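Local coordinates for protein TbiB1 (Thermobaculum terrenum, PDB 5V1V) that binds the leader peptide of the lasso peptide precursor TbiA, probably presenting the precursor to its processing enzymes, at residues A[54-59]-A[65-70]; A[17-22]-A[38-43]. All coordinates share one frame; numbering follows the deposited sequence. Where two conformers were deposited one is given.

Contact 1: residues A[54-59]-A[65-70]; sequences DAICAE and PTVERD. With ZN (zinc ion), chain F.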
# COMPACT_ATOMS: atom_id res chain seq x y z
N ASP A 54 -8.44 -0.04 11.11
CA ASP A 54 -9.80 0.37 11.44
C ASP A 54 -10.57 0.79 10.20
O ASP A 54 -11.74 0.46 10.07
CB ASP A 54 -9.79 1.46 12.50
CG ASP A 54 -9.33 0.95 13.85
OD1 ASP A 54 -9.12 -0.28 14.00
OD2 ASP A 54 -9.17 1.78 14.77
N ALA A 55 -9.91 1.50 9.28
CA ALA A 55 -10.55 1.94 8.04
C ALA A 55 -10.96 0.76 7.16
O ALA A 55 -12.09 0.71 6.68
CB ALA A 55 -9.65 2.90 7.28
N ILE A 56 -10.05 -0.19 6.98
CA ILE A 56 -10.35 -1.37 6.17
C ILE A 56 -11.48 -2.19 6.81
O ILE A 56 -12.37 -2.67 6.11
CB ILE A 56 -9.09 -2.22 5.88
CG1 ILE A 56 -8.04 -1.39 5.11
CG2 ILE A 56 -9.45 -3.47 5.10
CD1 ILE A 56 -8.53 -0.75 3.82
N CYS A 57 -11.47 -2.32 8.14
CA CYS A 57 -12.55 -3.02 8.85
C CYS A 57 -13.91 -2.34 8.72
O CYS A 57 -14.94 -3.00 8.75
CB CYS A 57 -12.22 -3.17 10.33
SG CYS A 57 -11.00 -4.45 10.63
N ALA A 58 -13.90 -1.01 8.59
CA ALA A 58 -15.13 -0.25 8.44
C ALA A 58 -15.67 -0.32 7.01
O ALA A 58 -16.88 -0.26 6.79
CB ALA A 58 -14.89 1.20 8.85
N GLU A 59 -14.76 -0.44 6.04
CA GLU A 59 -15.10 -0.30 4.62
C GLU A 59 -15.30 -1.61 3.87
O GLU A 59 -15.85 -1.62 2.77
CB GLU A 59 -14.01 0.53 3.93
CG GLU A 59 -13.98 1.98 4.39
CD GLU A 59 -12.80 2.77 3.85
OE1 GLU A 59 -12.18 2.33 2.86
OE2 GLU A 59 -12.52 3.84 4.41
N PRO A 65 -8.66 -9.80 12.35
CA PRO A 65 -7.44 -10.61 12.25
C PRO A 65 -6.90 -10.76 10.83
O PRO A 65 -5.69 -10.72 10.62
CB PRO A 65 -7.88 -11.97 12.82
CG PRO A 65 -8.92 -11.60 13.82
CD PRO A 65 -9.69 -10.48 13.17
N THR A 66 -7.80 -10.91 9.86
CA THR A 66 -7.40 -11.04 8.46
C THR A 66 -6.76 -9.74 7.99
O THR A 66 -5.72 -9.77 7.33
CB THR A 66 -8.60 -11.40 7.57
OG1 THR A 66 -9.04 -12.72 7.90
CG2 THR A 66 -8.22 -11.37 6.10
N VAL A 67 -7.38 -8.62 8.34
CA VAL A 67 -6.83 -7.32 7.95
C VAL A 67 -5.44 -7.12 8.54
O VAL A 67 -4.53 -6.68 7.85
CB VAL A 67 -7.75 -6.15 8.36
CG1 VAL A 67 -7.10 -4.82 8.00
CG2 VAL A 67 -9.10 -6.28 7.69
N GLU A 68 -5.27 -7.45 9.82
CA GLU A 68 -3.97 -7.29 10.48
C GLU A 68 -2.88 -8.13 9.82
O GLU A 68 -1.80 -7.63 9.53
CB GLU A 68 -4.07 -7.64 11.96
CG GLU A 68 -4.87 -6.65 12.81
CD GLU A 68 -5.05 -7.14 14.24
OE1 GLU A 68 -5.55 -8.27 14.43
OE2 GLU A 68 -4.69 -6.39 15.17
N ARG A 69 -3.18 -9.40 9.58
CA ARG A 69 -2.22 -10.31 8.95
C ARG A 69 -1.86 -9.84 7.55
O ARG A 69 -0.68 -9.79 7.18
CB ARG A 69 -2.78 -11.73 8.91
CG ARG A 69 -2.85 -12.43 10.27
CD ARG A 69 -3.29 -13.88 10.13
NE ARG A 69 -4.61 -14.00 9.50
CZ ARG A 69 -5.73 -14.36 10.11
NH1 ARG A 69 -5.74 -14.68 11.40
NH2 ARG A 69 -6.86 -14.42 9.42
N ASP A 70 -2.88 -9.47 6.77
CA ASP A 70 -2.65 -9.05 5.39
C ASP A 70 -1.91 -7.72 5.32
O ASP A 70 -1.04 -7.53 4.45
CB ASP A 70 -3.96 -8.94 4.63
CG ASP A 70 -4.58 -10.29 4.32
OD1 ASP A 70 -3.97 -11.34 4.60
OD2 ASP A 70 -5.71 -10.29 3.77
ZN ZN F . -8.61 1.12 16.53
O HOH W 1 -10.04 -0.31 16.86
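Asp54 OD1 has two partners. Arg64, the residue just before 65-70, makes a salt bridge to it through NH1, and a water donates a weak hydrogen bond to it over 3.0 Å. The other oxygen, Asp54 OD2, binds a zinc ion at 2.0 Å. The same water is a zinc ligand, and Glu50 supplies another. This polar edge flanks a helix-helix contact between helices 49-59 and 64-80, consistent with the helix-turn-helix character of the PqqD family.

Between the two segments themselves the contact is apolar and small. Val67 points toward helix 49-59 and uses both methyls. Its CG2 lies 3.8 Å from Ile56 CG2, while its CG1 lies 3.9 Å from Ile56 CB. The two branched side chains meet at a slant. Ile56 CG2 lies anti to its backbone N and faces the Val67 methyls. The other branch, with CG1 at a chi1 of -60°, leads away from Val67, and its end reaches Arg38 of helix 34-44.

Ile56 and Asp70 also touch the bound leader peptide. Ile56 packs on an aromatic side chain of it, and Asp70 OD2 accepts hydrogen bonds from it. On this side the contact faces the bound peptide. Cys57 completes the apolar patch on the flank, where its SG comes within 4.0 Å of Val67 CG2.

Contact 2: residues A[17-22]-A[38-43]; sequences DEVVLL and RIWSLL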
# COMPACT_ATOMS: atom_id res chain seq x y z
N ASP A 17 -9.69 3.12 -9.61
CA ASP A 17 -9.56 1.83 -8.89
C ASP A 17 -8.11 1.54 -8.51
O ASP A 17 -7.82 1.07 -7.40
CB ASP A 17 -10.18 0.65 -9.68
CG ASP A 17 -10.12 -0.68 -8.92
OD1 ASP A 17 -10.21 -0.68 -7.67
OD2 ASP A 17 -10.00 -1.74 -9.58
N GLU A 18 -7.20 1.86 -9.42
CA GLU A 18 -5.81 1.44 -9.31
C GLU A 18 -4.86 2.60 -9.05
O GLU A 18 -5.22 3.77 -9.17
CB GLU A 18 -5.39 0.69 -10.59
CG GLU A 18 -6.14 -0.61 -10.83
CD GLU A 18 -5.76 -1.28 -12.15
OE1 GLU A 18 -5.50 -0.56 -13.14
OE2 GLU A 18 -5.74 -2.53 -12.20
N VAL A 19 -3.63 2.25 -8.68
CA VAL A 19 -2.55 3.22 -8.56
C VAL A 19 -1.31 2.62 -9.19
O VAL A 19 -0.97 1.47 -8.94
CB VAL A 19 -2.17 3.56 -7.10
CG1 VAL A 19 -1.40 4.88 -7.05
CG2 VAL A 19 -3.38 3.63 -6.19
N VAL A 20 -0.63 3.41 -10.01
CA VAL A 20 0.68 3.05 -10.51
C VAL A 20 1.70 3.80 -9.66
O VAL A 20 1.58 5.02 -9.46
CB VAL A 20 0.83 3.41 -12.01
CG1 VAL A 20 2.22 3.04 -12.51
CG2 VAL A 20 -0.24 2.67 -12.82
N LEU A 21 2.70 3.08 -9.15
CA LEU A 21 3.77 3.69 -8.36
C LEU A 21 5.07 3.66 -9.14
O LEU A 21 5.43 2.62 -9.70
CB LEU A 21 3.99 2.92 -7.05
CG LEU A 21 2.75 2.61 -6.22
CD1 LEU A 21 3.09 1.82 -4.97
CD2 LEU A 21 2.06 3.91 -5.84
N LEU A 22 5.78 4.78 -9.16
CA LEU A 22 7.09 4.87 -9.79
C LEU A 22 8.12 5.27 -8.75
O LEU A 22 7.99 6.30 -8.10
CB LEU A 22 7.06 5.92 -10.91
CG LEU A 22 6.25 5.64 -12.17
CD1 LEU A 22 4.75 5.86 -11.96
CD2 LEU A 22 6.77 6.55 -13.27
N ARG A 38 -6.41 1.26 -1.69
CA ARG A 38 -7.01 1.96 -0.57
C ARG A 38 -6.00 2.16 0.57
O ARG A 38 -5.91 3.25 1.14
CB ARG A 38 -8.26 1.24 -0.06
CG ARG A 38 -8.95 1.97 1.09
CD ARG A 38 -9.59 3.29 0.68
NE ARG A 38 -10.21 3.93 1.83
CZ ARG A 38 -10.00 5.18 2.23
NH1 ARG A 38 -9.18 5.99 1.56
NH2 ARG A 38 -10.63 5.64 3.31
N ILE A 39 -5.25 1.10 0.90
CA ILE A 39 -4.19 1.21 1.90
C ILE A 39 -3.18 2.28 1.48
O ILE A 39 -2.79 3.10 2.31
CB ILE A 39 -3.51 -0.15 2.15
CG1 ILE A 39 -4.51 -1.09 2.83
CG2 ILE A 39 -2.27 0.05 3.02
CD1 ILE A 39 -4.10 -2.55 2.76
N TRP A 40 -2.77 2.29 0.21
CA TRP A 40 -1.82 3.30 -0.24
C TRP A 40 -2.37 4.71 -0.03
O TRP A 40 -1.67 5.59 0.46
CB TRP A 40 -1.46 3.05 -1.70
CG TRP A 40 -0.37 3.97 -2.17
CD1 TRP A 40 -0.53 5.13 -2.88
CD2 TRP A 40 1.04 3.83 -1.94
NE1 TRP A 40 0.69 5.71 -3.11
CE2 TRP A 40 1.67 4.93 -2.56
CE3 TRP A 40 1.83 2.87 -1.30
CZ2 TRP A 40 3.05 5.11 -2.54
CZ3 TRP A 40 3.22 3.05 -1.28
CH2 TRP A 40 3.81 4.17 -1.90
N SER A 41 -3.64 4.91 -0.38
CA SER A 41 -4.26 6.22 -0.20
C SER A 41 -4.26 6.66 1.26
O SER A 41 -4.02 7.84 1.56
CB SER A 41 -5.68 6.22 -0.77
OG SER A 41 -5.65 6.05 -2.17
N LEU A 42 -4.49 5.72 2.17
CA LEU A 42 -4.44 6.01 3.60
C LEU A 42 -3.02 6.33 4.06
O LEU A 42 -2.81 7.23 4.88
CB LEU A 42 -5.04 4.86 4.40
CG LEU A 42 -6.55 4.66 4.22
CD1 LEU A 42 -6.97 3.22 4.52
CD2 LEU A 42 -7.34 5.64 5.06
N LEU A 43 -2.03 5.60 3.54
CA LEU A 43 -0.63 5.92 3.82
C LEU A 43 -0.28 7.33 3.33
O LEU A 43 0.44 8.08 4.00
CB LEU A 43 0.32 4.89 3.20
CG LEU A 43 0.33 3.51 3.84
CD1 LEU A 43 1.05 2.55 2.91
CD2 LEU A 43 0.97 3.51 5.22
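Leu21 and Trp40 meet where helix 34-44 packs on the three-stranded antiparallel sheet of the PqqD fold. Strand 18-23 is the middle strand. It hydrogen-bonds to 10-15 through Val20 and Leu22, and to 28-32 through Val19 and Leu21.

The main interaction is CH-pi. Leu21 CD2 lies over one face of the Trp40 indole, 3.7 Å from the centroid of the five-membered ring and 26° off its normal. The distance from Leu21 CD2 to Trp40 CE2 is 3.5 Å. The second methyl serves the other ring: Leu21 CD1 is nearly equally far from all six atoms of the benzene part, with Trp40 CZ3 at 3.9 Å. The two methyls thus span the bicycle. A chi1 of -174° carries the Trp40 ring out from the helix toward the strand.

Van der Waals packing adds a looser touch. Val19 CG1 approaches Trp40 CD1 obliquely at 4.3 Å. Val19 also packs on His14.

The polar contact of the ring runs to a neighbouring strand. Trp40 NE1 is hydrogen-bonded to Ser12 OG of strand 10-15, which, with the packing on the ring, helps set the rotation of the indole. Leu78 of helix 64-80 also packs on Trp40. An alanine in place of Trp40 would probably leave both Leu21 methyls without the aromatic face they rest on and Ser12 OG without its indole partner.

The Trp40 side chain comes within about 5 Å, nearest atoms, of the zinc ion bound by His14 and Glu44. Helix and sheet are therefore joined here through a buried apolar face. One directed bond, to Ser12, is added at the indole nitrogen, and a metal site lies close by.

How the contacts relate
The centres of the two contacts are about 16 Å apart. They come in series along the chain: contact 2 closes before contact 1 opens. Contact 2 joins the three-stranded sheet to helix 34-44, and contact 1 joins helix 49-59 to helix 64-80. Helices 34-44 and 49-59 follow each other in sequence and touch directly, linking the two. Glu59 OE1 forms a salt bridge with Arg38 NE at 2.7 Å, and Ala55 CB packs on Leu42 CD1 at 3.9 Å. Sheet and helices thus form one compact unit. Segments of both contacts also touch the bound leader peptide, so this unit probably forms part of its binding surface.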